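Local coordinates for protein tudor (Drosophila melanogaster, PDB 4Q5W) that probably acts in the piRNA pathway with Aubergine and AGO3, and is needed for primordial germ cell formation and abdominal segmentation, at residues V79-D83 and Y84-T88. Residues are numbered along the deposited sequence; the frame is centred on the assembly and turned at random.
Sequences VILID and YGNTT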
loop_
_atom_site.group_PDB
_atom_site.type_symbol
_atom_site.label_atom_id
_atom_site.label_comp_id
_atom_site.label_asym_id
_atom_site.label_seq_id
_atom_site.Cartn_x
_atom_site.Cartn_y
_atom_site.Cartn_z
ATOM N N VAL A 79 -13.230 -2.957 -1.141
ATOM C CA VAL A 79 -12.351 -3.135 -2.286
ATOM C C VAL A 79 -10.910 -2.820 -1.915
ATOM O O VAL A 79 -10.659 -2.130 -0.931
ATOM C CB VAL A 79 -12.754 -2.208 -3.446
ATOM C CG1 VAL A 79 -14.219 -2.420 -3.816
ATOM C CG2 VAL A 79 -12.500 -0.750 -3.076
ATOM N N ILE A 80 -9.977 -3.343 -2.707
ATOM C CA ILE A 80 -8.578 -2.928 -2.634
ATOM C C ILE A 80 -8.268 -2.014 -3.819
ATOM O O ILE A 80 -8.683 -2.283 -4.951
ATOM C CB ILE A 80 -7.593 -4.136 -2.589
ATOM C CG1 ILE A 80 -6.137 -3.646 -2.611
ATOM C CG2 ILE A 80 -7.832 -5.098 -3.735
ATOM C CD1 ILE A 80 -5.101 -4.769 -2.410
ATOM N N LEU A 81 -7.567 -0.913 -3.558
ATOM C CA LEU A 81 -7.071 -0.069 -4.641
ATOM C C LEU A 81 -5.767 -0.696 -5.096
ATOM O O LEU A 81 -4.705 -0.463 -4.493
ATOM C CB LEU A 81 -6.855 1.369 -4.169
ATOM C CG LEU A 81 -8.032 2.005 -3.403
ATOM C CD1 LEU A 81 -7.751 3.468 -3.093
ATOM C CD2 LEU A 81 -9.345 1.858 -4.173
ATOM N N ILE A 82 -5.859 -1.509 -6.145
ATOM C CA ILE A 82 -4.795 -2.444 -6.501
ATOM C C ILE A 82 -3.440 -1.813 -6.784
ATOM O O ILE A 82 -2.404 -2.448 -6.574
ATOM C CB ILE A 82 -5.185 -3.348 -7.682
ATOM C CG1 ILE A 82 -5.453 -2.517 -8.943
ATOM C CG2 ILE A 82 -6.386 -4.201 -7.306
ATOM C CD1 ILE A 82 -5.487 -3.353 -10.211
ATOM N N ASP A 83 -3.437 -0.573 -7.254
ATOM C CA ASP A 83 -2.180 0.075 -7.579
ATOM C C ASP A 83 -1.471 0.583 -6.338
ATOM O O ASP A 83 -0.291 0.912 -6.402
ATOM C CB ASP A 83 -2.387 1.189 -8.611
ATOM C CG ASP A 83 -2.762 0.638 -9.978
ATOM O OD1 ASP A 83 -2.198 -0.416 -10.357
ATOM O OD2 ASP A 83 -3.618 1.242 -10.660
ATOM N N TYR A 84 -2.178 0.604 -5.208
ATOM C CA TYR A 84 -1.649 1.210 -3.977
ATOM C C TYR A 84 -1.617 0.258 -2.789
ATOM O O TYR A 84 -0.660 0.268 -1.992
ATOM C CB TYR A 84 -2.436 2.475 -3.616
ATOM C CG TYR A 84 -2.306 3.557 -4.658
ATOM C CD1 TYR A 84 -3.090 3.546 -5.810
ATOM C CD2 TYR A 84 -1.372 4.569 -4.517
ATOM C CE1 TYR A 84 -2.957 4.530 -6.770
ATOM C CE2 TYR A 84 -1.238 5.547 -5.471
ATOM C CZ TYR A 84 -2.040 5.520 -6.599
ATOM O OH TYR A 84 -1.903 6.505 -7.552
ATOM N N GLY A 85 -2.666 -0.543 -2.645
ATOM C CA GLY A 85 -2.698 -1.549 -1.596
ATOM C C GLY A 85 -3.699 -1.326 -0.476
ATOM O O GLY A 85 -4.098 -2.283 0.187
ATOM N N ASN A 86 -4.096 -0.080 -0.249
ATOM C CA ASN A 86 -5.068 0.225 0.792
ATOM C C ASN A 86 -6.464 -0.232 0.405
ATOM O O ASN A 86 -6.739 -0.480 -0.771
ATOM C CB ASN A 86 -5.063 1.714 1.171
ATOM C CG ASN A 86 -5.357 2.622 -0.003
ATOM O OD1 ASN A 86 -4.689 2.552 -1.031
ATOM N ND2 ASN A 86 -6.370 3.474 0.142
ATOM N N THR A 87 -7.331 -0.365 1.403
ATOM C CA THR A 87 -8.698 -0.810 1.167
ATOM C C THR A 87 -9.692 0.279 1.548
ATOM O O THR A 87 -9.369 1.214 2.279
ATOM C CB THR A 87 -9.035 -2.096 1.950
ATOM O OG1 THR A 87 -9.113 -1.817 3.355
ATOM C CG2 THR A 87 -8.003 -3.178 1.694
ATOM N N THR A 88 -10.918 0.147 1.059
ATOM C CA THR A 88 -11.943 1.125 1.368
ATOM C C THR A 88 -13.296 0.541 1.024
ATOM O O THR A 88 -13.381 -0.499 0.361
ATOM C CB THR A 88 -11.711 2.450 0.603
ATOM O OG1 THR A 88 -12.626 3.446 1.072
ATOM C CG2 THR A 88 -11.892 2.259 -0.883
#
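Val-79 and Thr-88 face each other as an antiparallel hydrogen-bonded pair, Val-79 N to Thr-88 O at 2.9 Å and Thr-88 N to Val-79 O at 3.0 Å, and nearer the bend Leu-81 N donates a hydrogen bond to Asn-86 O, 2.9 Å, with 168° at the hydrogen. Leu-81 CD1 lies against the carboxamide of Asn-86, 3.5 Å from ND2; chi1 of 58° sets Asn-86 CG between its own backbone N and carbonyl carbon, which brings the amide to the leucine. The second Leu-81 methyl, CD2, approaches Thr-88 CG2, which also packs beside Val-79 CG2 at 3.8 Å. Were Leu-81 shortened to an alanine, the Asn-86 amide would probably lose its methyl neighbour and be freer to turn, and Thr-88 CG2 would lose CD2. The whole is a β-hairpin, joining strands 77-81 and 87-90 in the antiparallel sheet of the Tudor domain within this extended Tudor module. Its Asp-Tyr-Gly-Asn turn, where Tyr-84 meets Tyr-64 and Asn-86 touches Phe-57, probably corresponds to the aromatic-cage region with which relatives bind symmetric dimethylarginine. Here Leu-81 O receives two amides, Gly-85 N nearly in line with the carbonyl and Tyr-84 N from above its plane, each 2.8 Å away. Gly-85 has phi 112°, where a side chain would press on the preceding carbonyl oxygen. Asp-83 CB lies 3.7 Å from Tyr-84 CD1, while the aspartate carboxylate reaches elsewhere, to a salt bridge with Arg-65.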